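PDB 6YGA: N-alpha-acetyltransferase 35, NatC auxiliary subunit from Saccharomyces cerevisiae, which serves as the auxiliary subunit of the NatC N-terminal acetyltransferase, which acetylates the N-terminal methionine of L-A virus Gag protein. Local coordinates for residues Q487-H498 and M524-K535. Numbering follows the deposited sequence.
Sequences QNDIESNINAIH and MDNEMEQLQATK
Leu531 is a knob of segment 524-535. It fits a hollow formed by Ile490, Asn493, Ile494 and Ile497. Its two methyls straddle the base of Asn493, with CD2 3.9 Å from Asn493 CB. Ile494 fills the answering hollow between Met528, Leu531, Gln532 and Lys535. Its CG1 lies 3.8 Å from Leu531 CB, and the two side chains lie alongside, pointing opposite ways. Gln532 crosses Ile494 at about a right angle, its NE2 3.7 Å from Ile494 CG2. One hollow further along, Ile497 enters among Met524, Glu527, Met528 and Leu531. Its CG2 branch meets SE of selenomethionine Met524 at 3.6 Å. The other branch runs to Leu531. This knobs-into-holes packing joins the two arms of an antiparallel helical hairpin, 465-506 and 511-564, within the TPR-like region. The segment axes cross at -150°. The chain of selenomethionine Met528 turns at chi2 (57°) and again at chi3, which brings CE to 3.3 Å from His498 NE2, oblique to the ring. At the other end Lys535 is a second knob of its helix, fully extended and seated among Gln487, Ile490, Glu491 and Ile494. Its aliphatic part packs on Ile490 and Ile494. Its NZ makes a salt bridge with Glu491 OE2 at 2.5 Å, on the anti side, somewhat out of the carboxylate plane. Gln487 NE2 donates to Lys535 O at 3.1 Å, with an N-H...O angle of 146°. The same NE2 is also hydrogen-bonded to Asn539 OD1. Ile490 CD1 rests on Thr534 CG2, while the Thr534 hydroxyl is hydrogen-bonded to Glu370 O. Ala373 touches Ile490, Leu531 and Thr534.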
loop_
_atom_site.group_PDB
_atom_site.type_symbol
_atom_site.label_atom_id
_atom_site.label_comp_id
_atom_site.label_asym_id
_atom_site.label_seq_id
_atom_site.Cartn_x
_atom_site.Cartn_y
_atom_site.Cartn_z
ATOM N N GLN B 487 -8.002 12.648 -34.948
ATOM C CA GLN B 487 -9.380 12.943 -35.324
ATOM C C GLN B 487 -9.469 13.510 -36.734
ATOM O O GLN B 487 -10.482 13.312 -37.415
ATOM C CB GLN B 487 -10.012 13.910 -34.320
ATOM C CG GLN B 487 -11.526 13.981 -34.426
ATOM C CD GLN B 487 -12.141 14.923 -33.417
ATOM O OE1 GLN B 487 -11.789 16.102 -33.356
ATOM N NE2 GLN B 487 -13.067 14.407 -32.615
ATOM N N ASN B 488 -8.427 14.212 -37.191
ATOM C CA ASN B 488 -8.408 14.691 -38.569
ATOM C C ASN B 488 -8.317 13.532 -39.555
ATOM O O ASN B 488 -8.950 13.563 -40.617
ATOM C CB ASN B 488 -7.247 15.669 -38.774
ATOM C CG ASN B 488 -7.436 16.979 -38.021
ATOM O OD1 ASN B 488 -8.554 17.351 -37.662
ATOM N ND2 ASN B 488 -6.338 17.691 -37.788
ATOM N N ASP B 489 -7.537 12.498 -39.225
ATOM C CA ASP B 489 -7.474 11.321 -40.087
ATOM C C ASP B 489 -8.822 10.617 -40.155
ATOM O O ASP B 489 -9.236 10.154 -41.226
ATOM C CB ASP B 489 -6.396 10.357 -39.594
ATOM C CG ASP B 489 -4.999 10.868 -39.854
ATOM O OD1 ASP B 489 -4.865 11.894 -40.552
ATOM O OD2 ASP B 489 -4.035 10.248 -39.361
ATOM N N ILE B 490 -9.519 10.525 -39.021
ATOM C CA ILE B 490 -10.855 9.936 -39.012
ATOM C C ILE B 490 -11.791 10.736 -39.906
ATOM O O ILE B 490 -12.533 10.175 -40.722
ATOM C CB ILE B 490 -11.396 9.850 -37.574
ATOM C CG1 ILE B 490 -10.487 8.977 -36.705
ATOM C CG2 ILE B 490 -12.823 9.317 -37.581
ATOM C CD1 ILE B 490 -10.390 7.542 -37.176
ATOM N N GLU B 491 -11.772 12.064 -39.762
ATOM C CA GLU B 491 -12.633 12.912 -40.578
ATOM C C GLU B 491 -12.294 12.778 -42.056
ATOM O O GLU B 491 -13.187 12.809 -42.911
ATOM C CB GLU B 491 -12.518 14.367 -40.123
ATOM C CG GLU B 491 -13.711 14.853 -39.316
ATOM C CD GLU B 491 -14.950 15.041 -40.172
ATOM O OE1 GLU B 491 -14.805 15.449 -41.343
ATOM O OE2 GLU B 491 -16.066 14.780 -39.677
ATOM N N SER B 492 -11.007 12.622 -42.376
ATOM C CA SER B 492 -10.609 12.403 -43.762
ATOM C C SER B 492 -11.207 11.111 -44.312
ATOM O O SER B 492 -11.651 11.066 -45.465
ATOM C CB SER B 492 -9.084 12.386 -43.868
ATOM O OG SER B 492 -8.662 11.854 -45.110
ATOM N N ASN B 493 -11.232 10.050 -43.500
ATOM C CA ASN B 493 -11.841 8.798 -43.939
ATOM C C ASN B 493 -13.352 8.943 -44.078
ATOM O O ASN B 493 -13.951 8.383 -45.004
ATOM C CB ASN B 493 -11.499 7.670 -42.963
ATOM C CG ASN B 493 -10.015 7.348 -42.931
ATOM O OD1 ASN B 493 -9.283 7.646 -43.873
ATOM N ND2 ASN B 493 -9.566 6.728 -41.846
ATOM N N ILE B 494 -13.983 9.688 -43.165
ATOM C CA ILE B 494 -15.422 9.920 -43.255
ATOM C C ILE B 494 -15.755 10.698 -44.523
ATOM O O ILE B 494 -16.700 10.359 -45.245
ATOM C CB ILE B 494 -15.932 10.642 -41.993
ATOM C CG1 ILE B 494 -15.851 9.724 -40.769
ATOM C CG2 ILE B 494 -17.361 11.135 -42.193
ATOM C CD1 ILE B 494 -16.293 10.383 -39.471
ATOM N N ASN B 495 -14.975 11.741 -44.825
ATOM C CA ASN B 495 -15.251 12.547 -46.010
ATOM C C ASN B 495 -15.018 11.764 -47.296
ATOM O O ASN B 495 -15.702 12.009 -48.298
ATOM C CB ASN B 495 -14.397 13.817 -45.999
ATOM C CG ASN B 495 -14.916 14.859 -45.025
ATOM O OD1 ASN B 495 -16.120 14.952 -44.783
ATOM N ND2 ASN B 495 -14.008 15.648 -44.460
ATOM N N ALA B 496 -14.070 10.824 -47.291
ATOM C CA ALA B 496 -13.849 9.994 -48.472
ATOM C C ALA B 496 -15.089 9.172 -48.801
ATOM O O ALA B 496 -15.452 9.023 -49.974
ATOM C CB ALA B 496 -12.639 9.086 -48.258
ATOM N N ILE B 497 -15.754 8.636 -47.776
ATOM C CA ILE B 497 -17.011 7.929 -47.992
ATOM C C ILE B 497 -18.092 8.893 -48.467
ATOM O O ILE B 497 -18.894 8.562 -49.347
ATOM C CB ILE B 497 -17.432 7.185 -46.710
ATOM C CG1 ILE B 497 -16.417 6.092 -46.366
ATOM C CG2 ILE B 497 -18.825 6.596 -46.865
ATOM C CD1 ILE B 497 -16.716 5.358 -45.065
ATOM N N HIS B 498 -18.126 10.103 -47.900
ATOM C CA HIS B 498 -19.112 11.092 -48.330
ATOM C C HIS B 498 -18.891 11.501 -49.781
ATOM O O HIS B 498 -19.854 11.719 -50.525
ATOM C CB HIS B 498 -19.065 12.322 -47.423
ATOM C CG HIS B 498 -19.775 12.143 -46.117
ATOM N ND1 HIS B 498 -19.407 12.816 -44.972
ATOM C CD2 HIS B 498 -20.838 11.375 -45.777
ATOM C CE1 HIS B 498 -20.206 12.465 -43.980
ATOM N NE2 HIS B 498 -21.083 11.592 -44.443
HETATM N N MSE B 524 -20.097 1.927 -46.085
HETATM C CA MSE B 524 -21.186 2.288 -45.188
HETATM C C MSE B 524 -21.552 1.136 -44.262
HETATM O O MSE B 524 -21.851 1.343 -43.087
HETATM C CB MSE B 524 -22.413 2.723 -45.989
HETATM C CG MSE B 524 -22.205 3.995 -46.789
HETATM SE SE MSE B 524 -22.113 5.578 -45.656
HETATM C CE MSE B 524 -24.021 5.857 -45.371
ATOM N N ASP B 525 -21.521 -0.085 -44.799
ATOM C CA ASP B 525 -21.925 -1.248 -44.019
ATOM C C ASP B 525 -20.833 -1.726 -43.068
ATOM O O ASP B 525 -21.144 -2.318 -42.028
ATOM C CB ASP B 525 -22.336 -2.391 -44.950
ATOM C CG ASP B 525 -23.626 -2.105 -45.697
ATOM O OD1 ASP B 525 -24.414 -1.256 -45.231
ATOM O OD2 ASP B 525 -23.853 -2.738 -46.750
ATOM N N ASN B 526 -19.562 -1.482 -43.392
ATOM C CA ASN B 526 -18.454 -2.060 -42.644
ATOM C C ASN B 526 -17.553 -1.047 -41.949
ATOM O O ASN B 526 -16.812 -1.440 -41.041
ATOM C CB ASN B 526 -17.582 -2.927 -43.568
ATOM C CG ASN B 526 -18.284 -4.196 -44.018
ATOM O OD1 ASN B 526 -19.233 -4.155 -44.803
ATOM N ND2 ASN B 526 -17.807 -5.337 -43.533
ATOM N N GLU B 527 -17.590 0.230 -42.333
ATOM C CA GLU B 527 -16.602 1.178 -41.826
ATOM C C GLU B 527 -17.208 2.443 -41.225
ATOM O O GLU B 527 -16.671 2.985 -40.253
ATOM C CB GLU B 527 -15.629 1.561 -42.942
ATOM C CG GLU B 527 -14.720 0.426 -43.379
ATOM C CD GLU B 527 -13.777 0.831 -44.490
ATOM O OE1 GLU B 527 -13.986 1.912 -45.082
ATOM O OE2 GLU B 527 -12.828 0.071 -44.772
HETATM N N MSE B 528 -18.312 2.924 -41.789
HETATM C CA MSE B 528 -18.856 4.228 -41.409
HETATM C C MSE B 528 -19.279 4.315 -39.944
HETATM O O MSE B 528 -18.945 5.279 -39.256
HETATM C CB MSE B 528 -20.047 4.589 -42.298
HETATM C CG MSE B 528 -20.579 5.995 -42.063
HETATM SE SE MSE B 528 -19.226 7.389 -42.301
HETATM C CE MSE B 528 -20.200 8.512 -43.563
ATOM N N GLU B 529 -20.015 3.306 -39.473
ATOM C CA GLU B 529 -20.521 3.342 -38.105
ATOM C C GLU B 529 -19.381 3.409 -37.094
ATOM O O GLU B 529 -19.462 4.149 -36.105
ATOM C CB GLU B 529 -21.407 2.123 -37.847
ATOM C CG GLU B 529 -22.031 2.078 -36.463
ATOM C CD GLU B 529 -22.959 0.892 -36.286
ATOM O OE1 GLU B 529 -23.239 0.196 -37.286
ATOM O OE2 GLU B 529 -23.409 0.654 -35.145
ATOM N N GLN B 530 -18.301 2.659 -37.334
ATOM C CA GLN B 530 -17.163 2.690 -36.420
ATOM C C GLN B 530 -16.410 4.014 -36.511
ATOM O O GLN B 530 -15.921 4.526 -35.496
ATOM C CB GLN B 530 -16.224 1.518 -36.707
ATOM C CG GLN B 530 -15.035 1.446 -35.767
ATOM C CD GLN B 530 -15.456 1.278 -34.321
ATOM O OE1 GLN B 530 -16.038 0.260 -33.949
ATOM N NE2 GLN B 530 -15.170 2.279 -33.500
ATOM N N LEU B 531 -16.303 4.582 -37.716
ATOM C CA LEU B 531 -15.650 5.880 -37.867
ATOM C C LEU B 531 -16.388 6.962 -37.088
ATOM O O LEU B 531 -15.763 7.782 -36.407
ATOM C CB LEU B 531 -15.556 6.254 -39.344
ATOM C CG LEU B 531 -14.470 5.563 -40.169
ATOM C CD1 LEU B 531 -14.717 5.773 -41.656
ATOM C CD2 LEU B 531 -13.095 6.081 -39.776
ATOM N N GLN B 532 -17.720 6.981 -37.174
ATOM C CA GLN B 532 -18.481 7.972 -36.422
ATOM C C GLN B 532 -18.308 7.768 -34.925
ATOM O O GLN B 532 -18.147 8.736 -34.173
ATOM C CB GLN B 532 -19.958 7.910 -36.804
ATOM C CG GLN B 532 -20.247 8.302 -38.244
ATOM C CD GLN B 532 -20.049 9.786 -38.506
ATOM O OE1 GLN B 532 -19.972 10.590 -37.576
ATOM N NE2 GLN B 532 -19.970 10.155 -39.780
ATOM N N ALA B 533 -18.333 6.514 -34.471
ATOM C CA ALA B 533 -18.170 6.246 -33.046
ATOM C C ALA B 533 -16.781 6.655 -32.572
ATOM O O ALA B 533 -16.630 7.268 -31.508
ATOM C CB ALA B 533 -18.433 4.769 -32.754
ATOM N N THR B 534 -15.750 6.321 -33.353
ATOM C CA THR B 534 -14.395 6.740 -33.012
ATOM C C THR B 534 -14.266 8.258 -33.030
ATOM O O THR B 534 -13.624 8.844 -32.150
ATOM C CB THR B 534 -13.397 6.094 -33.975
ATOM O OG1 THR B 534 -13.399 4.675 -33.779
ATOM C CG2 THR B 534 -11.991 6.626 -33.743
ATOM N N LYS B 535 -14.880 8.917 -34.017
ATOM C CA LYS B 535 -14.817 10.374 -34.077
ATOM C C LYS B 535 -15.409 11.004 -32.822
ATOM O O LYS B 535 -14.828 11.932 -32.248
ATOM C CB LYS B 535 -15.540 10.878 -35.325
ATOM C CG LYS B 535 -15.665 12.388 -35.398
ATOM C CD LYS B 535 -16.569 12.811 -36.542
ATOM C CE LYS B 535 -16.744 14.319 -36.557
ATOM N NZ LYS B 535 -17.590 14.780 -37.689
#